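Local coordinates for protein cGAS/DncV-like nucleotidyltransferase in E. coli homolog (Elizabethkingia meningoseptica ATCC 13253 = NBRC 12535, PDB 6E0O) that synthesises cyclic dinucleotide second messengers from nucleoside triphosphates in a CBASS antiphage defence system, probably using magnesium as cofactor, at residues E5-I9 and G234-L240. Residues are numbered along the deposited sequence; the frame is centred on the assembly and turned at random. Where two conformers were deposited one is given.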
ATOM      1  N   GLU A   5     -16.980  -3.782  20.501  1.00 16.49           N
ATOM      2  CA  GLU A   5     -15.551  -4.032  20.621  1.00 15.96           C
ATOM      3  C   GLU A   5     -15.152  -5.267  19.824  1.00 15.20           C
ATOM      4  O   GLU A   5     -14.162  -5.251  19.084  1.00 14.90           O
ATOM      5  CB  GLU A   5     -15.203  -4.179  22.103  1.00 16.97           C
ATOM      6  CG  GLU A   5     -13.752  -4.489  22.406  1.00 16.75           C
ATOM      7  CD  GLU A   5     -12.823  -3.283  22.344  1.00 16.47           C
ATOM      8  OE1 GLU A   5     -13.290  -2.145  22.113  1.00 16.71           O
ATOM      9  OE2 GLU A   5     -11.611  -3.483  22.551  1.00 16.08           O
ATOM     10  N   GLN A   6     -15.923  -6.352  19.954  1.00 16.47           N
ATOM     11  CA  GLN A   6     -15.580  -7.581  19.249  1.00 16.69           C
ATOM     12  C   GLN A   6     -15.664  -7.405  17.735  1.00 15.27           C
ATOM     13  O   GLN A   6     -14.855  -7.974  16.998  1.00 15.83           O
ATOM     14  CB  GLN A   6     -16.477  -8.729  19.700  1.00 17.91           C
ATOM     15  CG  GLN A   6     -16.066 -10.050  19.084  1.00 21.32           C
ATOM     16  CD  GLN A   6     -14.674 -10.461  19.503  1.00 24.02           C
ATOM     17  OE1 GLN A   6     -14.372 -10.533  20.694  1.00 26.98           O
ATOM     18  NE2 GLN A   6     -13.809 -10.715  18.526  1.00 24.85           N
ATOM     19  N   GLN A   7     -16.651  -6.655  17.243  1.00 14.82           N
ATOM     20  CA  GLN A   7     -16.734  -6.424  15.804  0.60 15.34           C
ATOM     21  C   GLN A   7     -15.508  -5.668  15.306  1.00 15.29           C
ATOM     22  O   GLN A   7     -14.977  -5.974  14.230  1.00 16.06           O
ATOM     23  CB  GLN A   7     -18.028  -5.690  15.462  0.60 16.53           C
ATOM     24  CG  GLN A   7     -19.275  -6.569  15.588  0.60 18.21           C
ATOM     25  CD  GLN A   7     -20.568  -5.807  15.351  0.60 21.45           C
ATOM     26  OE1 GLN A   7     -20.939  -4.933  16.134  0.60 20.24           O
ATOM     27  NE2 GLN A   7     -21.265  -6.141  14.270  0.60 23.62           N
ATOM     28  N   LEU A   8     -15.034  -4.686  16.079  1.00 14.99           N
ATOM     29  CA  LEU A   8     -13.825  -3.968  15.685  1.00 14.71           C
ATOM     30  C   LEU A   8     -12.627  -4.904  15.670  1.00 13.83           C
ATOM     31  O   LEU A   8     -11.787  -4.834  14.766  1.00 14.61           O
ATOM     32  CB  LEU A   8     -13.558  -2.796  16.629  1.00 15.07           C
ATOM     33  CG  LEU A   8     -14.591  -1.671  16.641  1.00 16.29           C
ATOM     34  CD1 LEU A   8     -14.120  -0.562  17.578  1.00 18.23           C
ATOM     35  CD2 LEU A   8     -14.837  -1.136  15.246  1.00 15.88           C
ATOM     36  N   ILE A   9     -12.519  -5.779  16.673  1.00 14.00           N
ATOM     37  CA  ILE A   9     -11.436  -6.758  16.680  1.00 14.43           C
ATOM     38  C   ILE A   9     -11.496  -7.615  15.421  1.00 15.32           C
ATOM     39  O   ILE A   9     -10.475  -7.865  14.769  1.00 14.96           O
ATOM     40  CB  ILE A   9     -11.481  -7.610  17.962  1.00 14.73           C
ATOM     41  CG1 ILE A   9     -11.175  -6.726  19.179  1.00 15.96           C
ATOM     42  CG2 ILE A   9     -10.501  -8.771  17.859  1.00 16.83           C
ATOM     43  CD1 ILE A   9     -11.435  -7.400  20.512  1.00 17.59           C
ATOM     44  N   GLY A 234      -5.458  -3.209  24.382  1.00 24.16           N
ATOM     45  CA  GLY A 234      -6.673  -3.915  24.714  1.00 26.99           C
ATOM     46  C   GLY A 234      -7.953  -3.124  24.616  1.00 25.63           C
ATOM     47  O   GLY A 234      -9.001  -3.631  25.031  1.00 31.33           O
ATOM     48  N   ASN A 235      -7.922  -1.902  24.089  1.00 19.53           N
ATOM     49  CA  ASN A 235      -9.141  -1.100  23.972  1.00 16.39           C
ATOM     50  C   ASN A 235      -9.264  -0.616  22.534  1.00 14.14           C
ATOM     51  O   ASN A 235      -8.778   0.460  22.180  1.00 14.57           O
ATOM     52  CB  ASN A 235      -9.181   0.058  24.961  1.00 17.41           C
ATOM     53  CG  ASN A 235     -10.561   0.663  25.063  1.00 16.18           C
ATOM     54  OD1 ASN A 235     -11.349   0.587  24.118  1.00 16.25           O
ATOM     55  ND2 ASN A 235     -10.871   1.253  26.216  1.00 18.56           N
ATOM     56  N   TYR A 236      -9.927  -1.422  21.706  1.00 13.16           N
ATOM     57  CA  TYR A 236     -10.030  -1.095  20.290  1.00 12.29           C
ATOM     58  C   TYR A 236     -10.977   0.073  20.075  1.00 11.79           C
ATOM     59  O   TYR A 236     -10.713   0.940  19.235  1.00 12.65           O
ATOM     60  CB  TYR A 236     -10.512  -2.315  19.504  1.00 13.70           C
ATOM     61  CG  TYR A 236      -9.472  -3.392  19.337  1.00 13.24           C
ATOM     62  CD1 TYR A 236      -9.006  -4.110  20.425  1.00 14.39           C
ATOM     63  CD2 TYR A 236      -8.963  -3.699  18.084  1.00 13.39           C
ATOM     64  CE1 TYR A 236      -8.058  -5.100  20.270  1.00 13.87           C
ATOM     65  CE2 TYR A 236      -8.025  -4.693  17.919  1.00 13.84           C
ATOM     66  CZ  TYR A 236      -7.572  -5.381  19.016  1.00 13.92           C
ATOM     67  OH  TYR A 236      -6.642  -6.368  18.842  1.00 17.00           O
ATOM     68  N   THR A 237     -12.088   0.103  20.820  1.00 12.87           N
ATOM     69  CA  THR A 237     -13.072   1.161  20.640  1.00 12.90           C
ATOM     70  C   THR A 237     -12.464   2.516  20.972  1.00 12.60           C
ATOM     71  O   THR A 237     -12.624   3.484  20.220  1.00 12.89           O
ATOM     72  CB  THR A 237     -14.305   0.887  21.509  1.00 14.20           C
ATOM     73  OG1 THR A 237     -14.936  -0.336  21.101  1.00 15.82           O
ATOM     74  CG2 THR A 237     -15.307   2.019  21.382  1.00 17.51           C
ATOM     75  N   GLN A 238     -11.763   2.610  22.103  1.00 12.32           N
ATOM     76  CA  GLN A 238     -11.204   3.901  22.487  1.00 11.67           C
ATOM     77  C   GLN A 238      -9.997   4.261  21.625  1.00 11.88           C
ATOM     78  O   GLN A 238      -9.774   5.440  21.319  1.00 12.12           O
ATOM     79  CB  GLN A 238     -10.850   3.930  23.971  1.00 13.73           C
ATOM     80  CG  GLN A 238     -10.640   5.343  24.482  1.00 15.93           C
ATOM     81  CD  GLN A 238     -11.938   6.174  24.519  1.00 15.25           C
ATOM     82  OE1 GLN A 238     -13.046   5.671  24.285  1.00 20.20           O
ATOM     83  NE2 GLN A 238     -11.795   7.455  24.800  1.00 20.50           N
ATOM     84  N   THR A 239      -9.191   3.266  21.235  1.00 11.92           N
ATOM     85  CA  THR A 239      -8.069   3.554  20.347  1.00 11.14           C
ATOM     86  C   THR A 239      -8.564   4.114  19.023  1.00 11.41           C
ATOM     87  O   THR A 239      -8.024   5.099  18.511  1.00 11.98           O
ATOM     88  CB  THR A 239      -7.232   2.293  20.105  1.00 11.71           C
ATOM     89  OG1 THR A 239      -6.593   1.900  21.319  1.00 12.48           O
ATOM     90  CG2 THR A 239      -6.178   2.541  19.028  1.00 12.48           C
ATOM     91  N   LEU A 240      -9.591   3.483  18.450  1.00 11.19           N
ATOM     92  CA  LEU A 240     -10.123   3.940  17.169  1.00 11.30           C
ATOM     93  C   LEU A 240     -10.705   5.337  17.302  1.00 11.57           C
ATOM     94  O   LEU A 240     -10.514   6.182  16.423  1.00 11.83           O
ATOM     95  CB  LEU A 240     -11.164   2.950  16.656  1.00 12.06           C
ATOM     96  CG  LEU A 240     -11.809   3.244  15.297  1.00 12.62           C
ATOM     97  CD1 LEU A 240     -10.779   3.317  14.184  1.00 13.25           C
ATOM     98  CD2 LEU A 240     -12.863   2.176  15.017  1.00 14.12           C
TER
HETATM   99  O   HOH W   1     -10.839  -5.742  23.788  1.00 25.94           O
HETATM  100  O   HOH W   2     -13.882  -1.017  24.798  1.00 30.97           O
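The carboxylate of E5 sits across the start of helix 236-252 and takes up its first backbone N-H groups. E5 OE2 accepts from Y236 N at 2.8 Å, a fairly straight bond of 162°. E5 OE1 accepts from T237 N at 2.9 Å; both donors arrive on the syn side, tilted somewhat out of the carboxylate plane. T237 OG1 also donates to E5 OE1, at 2.6 Å and nearly along the C-O axis. With CG anti to the backbone N (chi1 178°) and a bend at chi2, E5 brings its carboxylate round to this helix end. N235 is the N-cap residue, its OD1 accepting from Q238 N.

Next to these bonds, I9 lays CG1 over the centre of the Y236 ring, 3.5 Å from the centroid, a CH-pi contact. E5 OE2 approaches the same ring at its edge, the carboxylate standing 83° to the ring plane. L8 packs against the same helix: its CD1 rests on T237, and L8 CD2 meets L240 CD2 at 3.9 Å. L240 also packs on helix 188-205.

E5 thus ties helix 5-11 to the start of helix 236-252 by hydrogen bonds, and its negative charge there probably adds a favourable interaction with the helix dipole.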